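Local coordinates for protein phytochromobilin synthase (PDB 6KME) that probably reduces biliverdin IX alpha to phytochromobilin with electrons from ferredoxin, and is seen here with biliverdin bound, at residues H229-G241 with F278-R292. The protein carries 1 engineered substitution. Sequence-based numbering, arbitrary orientation.
With BLA (biliverdine IX alpha), chain B.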
loop_
_atom_site.group_PDB
_atom_site.type_symbol
_atom_site.label_atom_id
_atom_site.label_comp_id
_atom_site.label_asym_id
_atom_site.label_seq_id
_atom_site.Cartn_x
_atom_site.Cartn_y
_atom_site.Cartn_z
ATOM N N HIS A 229 8.202 10.114 -2.453
ATOM C CA HIS A 229 7.661 11.154 -1.577
ATOM C C HIS A 229 6.250 11.551 -2.000
ATOM O O HIS A 229 5.363 11.718 -1.151
ATOM C CB HIS A 229 8.576 12.380 -1.564
ATOM C CG HIS A 229 8.107 13.459 -0.638
ATOM N ND1 HIS A 229 7.608 14.662 -1.088
ATOM C CD2 HIS A 229 8.026 13.501 0.712
ATOM C CE1 HIS A 229 7.256 15.406 -0.055
ATOM N NE2 HIS A 229 7.499 14.724 1.050
ATOM N N ARG A 230 6.025 11.689 -3.310
ATOM C CA ARG A 230 4.691 11.992 -3.819
ATOM C C ARG A 230 3.688 10.915 -3.419
ATOM O O ARG A 230 2.561 11.223 -3.012
ATOM C CB ARG A 230 4.750 12.144 -5.344
ATOM C CG ARG A 230 3.391 12.431 -6.031
ATOM C CD ARG A 230 3.599 12.607 -7.556
ATOM N NE ARG A 230 2.336 12.587 -8.292
ATOM C CZ ARG A 230 1.786 11.490 -8.818
ATOM N NH1 ARG A 230 2.396 10.315 -8.702
ATOM N NH2 ARG A 230 0.625 11.566 -9.473
ATOM N N TYR A 231 4.087 9.645 -3.524
ATOM C CA TYR A 231 3.230 8.529 -3.125
ATOM C C TYR A 231 2.905 8.580 -1.635
ATOM O O TYR A 231 1.748 8.415 -1.238
ATOM C CB TYR A 231 3.920 7.214 -3.494
ATOM C CG TYR A 231 3.298 5.943 -2.944
ATOM C CD1 TYR A 231 2.454 5.164 -3.735
ATOM C CD2 TYR A 231 3.597 5.489 -1.654
ATOM C CE1 TYR A 231 1.899 3.988 -3.258
ATOM C CE2 TYR A 231 3.042 4.319 -1.162
ATOM C CZ TYR A 231 2.201 3.565 -1.973
ATOM O OH TYR A 231 1.646 2.395 -1.507
ATOM N N LEU A 232 3.922 8.786 -0.787
ATOM C CA LEU A 232 3.680 8.889 0.652
ATOM C C LEU A 232 2.794 10.086 0.966
ATOM O O LEU A 232 1.971 10.041 1.891
ATOM C CB LEU A 232 5.010 9.029 1.414
ATOM C CG LEU A 232 6.006 7.884 1.249
ATOM C CD1 LEU A 232 7.365 8.248 1.884
ATOM C CD2 LEU A 232 5.424 6.610 1.852
ATOM N N THR A 233 2.980 11.177 0.233
ATOM C CA THR A 233 2.201 12.377 0.495
ATOM C C THR A 233 0.732 12.147 0.167
ATOM O O THR A 233 -0.154 12.526 0.947
ATOM C CB THR A 233 2.760 13.545 -0.311
ATOM O OG1 THR A 233 4.086 13.853 0.142
ATOM C CG2 THR A 233 1.870 14.767 -0.146
ATOM N N TRP A 234 0.456 11.517 -0.979
ATOM C CA TRP A 234 -0.926 11.186 -1.327
ATOM C C TRP A 234 -1.571 10.330 -0.246
ATOM O O TRP A 234 -2.639 10.674 0.284
ATOM C CB TRP A 234 -0.985 10.464 -2.676
ATOM C CG TRP A 234 -2.330 9.834 -2.901
ATOM C CD1 TRP A 234 -2.670 8.518 -2.713
ATOM C CD2 TRP A 234 -3.538 10.508 -3.298
ATOM N NE1 TRP A 234 -4.011 8.333 -2.987
ATOM C CE2 TRP A 234 -4.562 9.534 -3.354
ATOM C CE3 TRP A 234 -3.843 11.833 -3.638
ATOM C CZ2 TRP A 234 -5.880 9.850 -3.720
ATOM C CZ3 TRP A 234 -5.159 12.144 -4.010
ATOM C CH2 TRP A 234 -6.155 11.154 -4.044
ATOM N N ARG A 235 -0.923 9.216 0.111
ATOM C CA ARG A 235 -1.528 8.277 1.049
ATOM C C ARG A 235 -1.649 8.871 2.441
ATOM O O ARG A 235 -2.657 8.649 3.125
ATOM C CB ARG A 235 -0.727 6.966 1.070
ATOM C CG ARG A 235 -0.833 6.173 -0.238
ATOM C CD ARG A 235 -0.394 4.714 -0.078
ATOM N NE ARG A 235 -1.314 3.986 0.795
ATOM C CZ ARG A 235 -1.077 2.775 1.282
ATOM N NH1 ARG A 235 0.054 2.137 0.970
ATOM N NH2 ARG A 235 -1.967 2.200 2.079
ATOM N N SER A 236 -0.662 9.651 2.889
ATOM C CA SER A 236 -0.802 10.186 4.237
ATOM C C SER A 236 -1.941 11.195 4.321
ATOM O O SER A 236 -2.501 11.387 5.404
ATOM C CB SER A 236 0.516 10.796 4.730
ATOM O OG SER A 236 0.794 12.001 4.065
ATOM N N GLU A 237 -2.334 11.804 3.202
ATOM C CA GLU A 237 -3.460 12.738 3.198
ATOM C C GLU A 237 -4.813 12.054 2.983
ATOM O O GLU A 237 -5.802 12.450 3.608
ATOM C CB GLU A 237 -3.249 13.814 2.121
ATOM C CG GLU A 237 -4.303 14.941 2.118
ATOM C CD GLU A 237 -4.129 15.938 3.268
ATOM O OE1 GLU A 237 -2.978 16.211 3.666
ATOM O OE2 GLU A 237 -5.149 16.451 3.774
ATOM N N LYS A 238 -4.889 11.030 2.123
ATOM C CA LYS A 238 -6.170 10.564 1.588
ATOM C C LYS A 238 -6.475 9.071 1.751
ATOM O O LYS A 238 -7.540 8.638 1.286
ATOM C CB LYS A 238 -6.266 10.910 0.087
ATOM C CG LYS A 238 -6.388 12.415 -0.227
ATOM C CD LYS A 238 -7.606 13.023 0.464
ATOM C CE LYS A 238 -7.867 14.473 0.064
ATOM N NZ LYS A 238 -8.942 15.081 0.921
ATOM N N ASP A 239 -5.586 8.266 2.355
ATOM C CA ASP A 239 -5.867 6.835 2.479
ATOM C C ASP A 239 -7.198 6.631 3.206
ATOM O O ASP A 239 -7.466 7.302 4.208
ATOM C CB ASP A 239 -4.752 6.098 3.229
ATOM C CG ASP A 239 -4.081 4.980 2.380
ATOM O OD1 ASP A 239 -3.750 5.206 1.194
ATOM O OD2 ASP A 239 -3.866 3.874 2.922
ATOM N N PRO A 240 -8.056 5.730 2.726
ATOM C CA PRO A 240 -9.381 5.576 3.359
ATOM C C PRO A 240 -9.343 5.148 4.828
ATOM O O PRO A 240 -10.301 5.432 5.553
ATOM C CB PRO A 240 -10.065 4.525 2.479
ATOM C CG PRO A 240 -9.426 4.717 1.135
ATOM C CD PRO A 240 -7.967 4.982 1.463
ATOM N N GLY A 241 -8.270 4.514 5.305
ATOM C CA GLY A 241 -8.305 4.035 6.684
ATOM C C GLY A 241 -8.176 5.113 7.753
ATOM O O GLY A 241 -8.349 4.807 8.937
ATOM N N PHE A 278 -0.812 17.953 -5.929
ATOM C CA PHE A 278 -2.197 17.776 -6.373
ATOM C C PHE A 278 -2.956 19.095 -6.213
ATOM O O PHE A 278 -3.848 19.223 -5.363
ATOM C CB PHE A 278 -2.851 16.622 -5.603
ATOM C CG PHE A 278 -1.970 15.379 -5.514
ATOM C CD1 PHE A 278 -1.794 14.553 -6.622
ATOM C CD2 PHE A 278 -1.293 15.068 -4.341
ATOM C CE1 PHE A 278 -0.967 13.433 -6.556
ATOM C CE2 PHE A 278 -0.459 13.945 -4.264
ATOM C CZ PHE A 278 -0.287 13.133 -5.375
ATOM N N PRO A 279 -2.642 20.096 -7.048
ATOM C CA PRO A 279 -3.263 21.422 -6.889
ATOM C C PRO A 279 -4.755 21.449 -7.155
ATOM O O PRO A 279 -5.390 22.464 -6.833
ATOM C CB PRO A 279 -2.515 22.283 -7.916
ATOM C CG PRO A 279 -2.078 21.298 -8.958
ATOM C CD PRO A 279 -1.685 20.076 -8.170
ATOM N N GLU A 280 -5.317 20.386 -7.753
ATOM C CA GLU A 280 -6.760 20.297 -7.966
ATOM C C GLU A 280 -7.526 20.334 -6.651
ATOM O O GLU A 280 -8.695 20.752 -6.621
ATOM C CB GLU A 280 -7.111 19.012 -8.730
ATOM C CG GLU A 280 -6.603 18.971 -10.162
ATOM C CD GLU A 280 -5.124 18.603 -10.250
ATOM O OE1 GLU A 280 -4.546 18.186 -9.219
ATOM O OE2 GLU A 280 -4.543 18.737 -11.352
ATOM N N TYR A 281 -6.889 19.904 -5.565
ATOM C CA TYR A 281 -7.480 19.847 -4.232
ATOM C C TYR A 281 -7.385 21.158 -3.464
ATOM O O TYR A 281 -7.832 21.207 -2.314
ATOM C CB TYR A 281 -6.815 18.736 -3.398
ATOM C CG TYR A 281 -7.230 17.344 -3.792
ATOM C CD1 TYR A 281 -6.625 16.696 -4.864
ATOM C CD2 TYR A 281 -8.237 16.672 -3.101
ATOM C CE1 TYR A 281 -7.008 15.413 -5.240
ATOM C CE2 TYR A 281 -8.632 15.384 -3.479
ATOM C CZ TYR A 281 -8.002 14.761 -4.549
ATOM O OH TYR A 281 -8.367 13.478 -4.931
ATOM N N ARG A 282 -6.826 22.220 -4.043
ATOM C CA ARG A 282 -6.714 23.476 -3.305
ATOM C C ARG A 282 -8.080 24.140 -3.250
ATOM O O ARG A 282 -8.671 24.441 -4.291
ATOM C CB ARG A 282 -5.689 24.424 -3.929
ATOM C CG ARG A 282 -5.631 25.775 -3.198
ATOM C CD ARG A 282 -4.524 26.697 -3.699
ATOM N NE ARG A 282 -3.195 26.126 -3.487
ATOM C CZ ARG A 282 -2.389 25.711 -4.462
ATOM N NH1 ARG A 282 -2.769 25.802 -5.736
ATOM N NH2 ARG A 282 -1.197 25.209 -4.164
ATOM N N CYS A 283 -8.575 24.368 -2.035
ATOM C CA CYS A 283 -9.859 25.026 -1.832
ATOM C C CYS A 283 -9.734 26.540 -1.961
ATOM O O CYS A 283 -8.639 27.109 -1.924
ATOM C CB CYS A 283 -10.428 24.668 -0.465
ATOM S SG CYS A 283 -11.663 23.399 -0.578
ATOM N N GLU A 284 -10.898 27.198 -2.077
ATOM C CA GLU A 284 -10.933 28.650 -2.225
ATOM C C GLU A 284 -10.232 29.360 -1.071
ATOM O O GLU A 284 -9.763 30.492 -1.235
ATOM C CB GLU A 284 -12.382 29.137 -2.336
ATOM N N ASP A 285 -10.152 28.723 0.096
ATOM C CA ASP A 285 -9.459 29.291 1.242
ATOM C C ASP A 285 -8.021 28.789 1.377
ATOM O O ASP A 285 -7.352 29.110 2.366
ATOM C CB ASP A 285 -10.253 29.010 2.521
ATOM C CG ASP A 285 -10.688 27.561 2.635
ATOM O OD1 ASP A 285 -9.997 26.679 2.081
ATOM O OD2 ASP A 285 -11.733 27.306 3.271
ATOM N N GLY A 286 -7.527 28.020 0.409
ATOM C CA GLY A 286 -6.158 27.546 0.450
ATOM C C GLY A 286 -5.943 26.263 1.220
ATOM O O GLY A 286 -4.802 25.788 1.299
ATOM N N LYS A 287 -6.998 25.686 1.780
ATOM C CA LYS A 287 -6.942 24.414 2.478
ATOM C C LYS A 287 -7.088 23.263 1.485
ATOM O O LYS A 287 -7.377 23.461 0.304
ATOM C CB LYS A 287 -8.044 24.360 3.544
ATOM C CG LYS A 287 -7.992 25.520 4.535
ATOM C CD LYS A 287 -9.161 25.488 5.518
ATOM C CE LYS A 287 -8.992 26.537 6.613
ATOM N NZ LYS A 287 -10.041 26.446 7.673
ATOM N N VAL A 288 -6.880 22.045 1.981
ATOM C CA VAL A 288 -7.067 20.840 1.175
ATOM C C VAL A 288 -8.546 20.479 1.139
ATOM O O VAL A 288 -9.195 20.370 2.182
ATOM C CB VAL A 288 -6.234 19.681 1.731
ATOM C CG1 VAL A 288 -6.518 18.413 0.934
ATOM C CG2 VAL A 288 -4.733 20.032 1.665
ATOM N N ASN A 289 -9.079 20.282 -0.063
ATOM C CA ASN A 289 -10.488 19.934 -0.216
ATOM C C ASN A 289 -10.835 18.682 0.584
ATOM O O ASN A 289 -10.112 17.682 0.542
ATOM C CB ASN A 289 -10.796 19.725 -1.699
ATOM C CG ASN A 289 -12.280 19.759 -1.999
ATOM O OD1 ASN A 289 -13.070 19.074 -1.348
ATOM N ND2 ASN A 289 -12.667 20.567 -2.985
ATOM N N GLU A 290 -11.962 18.731 1.308
ATOM C CA GLU A 290 -12.384 17.595 2.128
ATOM C C GLU A 290 -12.731 16.360 1.308
ATOM O O GLU A 290 -12.763 15.254 1.861
ATOM C CB GLU A 290 -13.605 17.973 2.977
ATOM C CG GLU A 290 -13.288 18.782 4.207
ATOM C CD GLU A 290 -14.547 19.188 4.959
ATOM O OE1 GLU A 290 -15.646 19.130 4.359
ATOM O OE2 GLU A 290 -14.434 19.558 6.149
ATOM N N LYS A 291 -13.028 16.515 0.021
ATOM C CA LYS A 291 -13.328 15.351 -0.803
ATOM C C LYS A 291 -12.120 14.437 -0.903
ATOM O O LYS A 291 -10.987 14.900 -1.062
ATOM C CB LYS A 291 -13.752 15.784 -2.207
ATOM C CG LYS A 291 -15.084 16.490 -2.236
ATOM C CD LYS A 291 -15.656 16.467 -3.631
ATOM C CE LYS A 291 -15.313 17.721 -4.384
ATOM N NZ LYS A 291 -16.556 18.430 -4.841
ATOM N N ARG A 292 -12.362 13.123 -0.816
ATOM C CA ARG A 292 -11.296 12.174 -1.132
ATOM C C ARG A 292 -10.908 12.253 -2.607
ATOM O O ARG A 292 -9.717 12.192 -2.954
ATOM C CB ARG A 292 -11.724 10.747 -0.773
ATOM C CG ARG A 292 -10.572 9.706 -0.932
ATOM C CD ARG A 292 -10.999 8.313 -0.459
ATOM N NE ARG A 292 -11.538 8.337 0.894
ATOM C CZ ARG A 292 -12.291 7.375 1.415
ATOM N NH1 ARG A 292 -12.581 6.305 0.700
ATOM N NH2 ARG A 292 -12.751 7.487 2.651
HETATM C CHA BLA B . -12.092 1.450 1.555
HETATM N NA BLA B . -9.612 1.388 0.802
HETATM C C1A BLA B . -10.979 1.551 0.525
HETATM C C2A BLA B . -11.104 1.847 -0.903
HETATM C C3A BLA B . -9.751 1.858 -1.462
HETATM C C4A BLA B . -8.846 1.573 -0.385
HETATM C CMA BLA B . -9.304 2.095 -2.906
HETATM C CAA BLA B . -12.475 2.120 -1.584
HETATM C CBA BLA B . -12.883 3.544 -1.316
HETATM C CGA BLA B . -12.325 4.502 -2.432
HETATM O O1A BLA B . -12.630 4.118 -3.522
HETATM O O2A BLA B . -11.713 5.431 -1.994
HETATM C CHB BLA B . -7.318 1.437 -0.427
HETATM N NB BLA B . -6.591 3.232 -1.895
HETATM C C1B BLA B . -6.295 2.220 -0.953
HETATM C C2B BLA B . -4.732 2.025 -1.159
HETATM C C3B BLA B . -4.225 3.053 -1.944
HETATM C C4B BLA B . -5.426 3.889 -2.395
HETATM C CMB BLA B . -3.985 0.993 -0.334
HETATM O OB BLA B . -5.499 4.935 -3.018
HETATM C CAB BLA B . -2.913 3.532 -2.514
HETATM C CBB BLA B . -2.457 4.590 -3.225
HETATM N NC BLA B . -8.338 0.557 5.191
HETATM C C1C BLA B . -6.958 0.340 5.407
HETATM C C2C BLA B . -6.763 0.416 6.927
HETATM C C3C BLA B . -8.013 0.663 7.494
HETATM C C4C BLA B . -9.075 0.762 6.373
HETATM C CMC BLA B . -5.351 0.229 7.497
HETATM O OC BLA B . -6.256 0.151 4.426
HETATM C CAC BLA B . -8.296 0.817 8.946
HETATM C CBC BLA B . -7.590 1.325 9.981
HETATM C CHD BLA B . -10.423 0.993 6.293
HETATM N ND BLA B . -10.882 1.178 3.750
HETATM C C1D BLA B . -11.247 1.183 5.032
HETATM C C2D BLA B . -12.737 1.411 5.212
HETATM C C3D BLA B . -13.273 1.539 3.944
HETATM C C4D BLA B . -12.093 1.396 2.939
HETATM C CMD BLA B . -13.345 1.458 6.601
HETATM C CAD BLA B . -14.701 1.781 3.441
HETATM C CBD BLA B . -15.213 3.183 3.707
HETATM C CGD BLA B . -14.518 4.329 2.848
HETATM O O1D BLA B . -14.149 5.250 3.556
HETATM O O2D BLA B . -14.479 4.094 1.647
HETATM O O HOH W 1 -10.690 13.140 2.160
#
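Lys238, in the last turn of helix 218-238, sends NZ into the loop 278-292, donating to Asn289 O at 2.9 Å, nearly in line with the carbonyl, and to Lys291 O from above its plane; a water takes a third bond and passes it to Glu290 O. A long chain ending in three N-H groups suits two backbone oxygens and one water. In this bilin-reductase fold the tethered loop leads to Arg292: Pro240 CB and CG lie against one face of its guanidinium, toward the rim, while NH2 meets biliverdin O1D at 2.8 Å and NH1 reaches both propionates. A bend at chi3 (66°) turns Arg235 NE and NH2 side-on to Asp239; one guanidinium face meets the pigment's methyl CMB. With an alanine at Arg235, the Asp239 carboxylate would probably lose its cationic mate and be freer to turn. Outward, Trp234 joins an aromatic cluster: its edge points at the face of Phe278 (planes at 69°), and Tyr281 crosses it at about a right angle. Arg230 runs extended across Phe278, its CG 3.8 Å from Phe278 CZ. A tyrosine suits position 281: Tyr281 OH, 3.3 Å from Trp234 CH2, donates to Arg292 O at 2.7 Å.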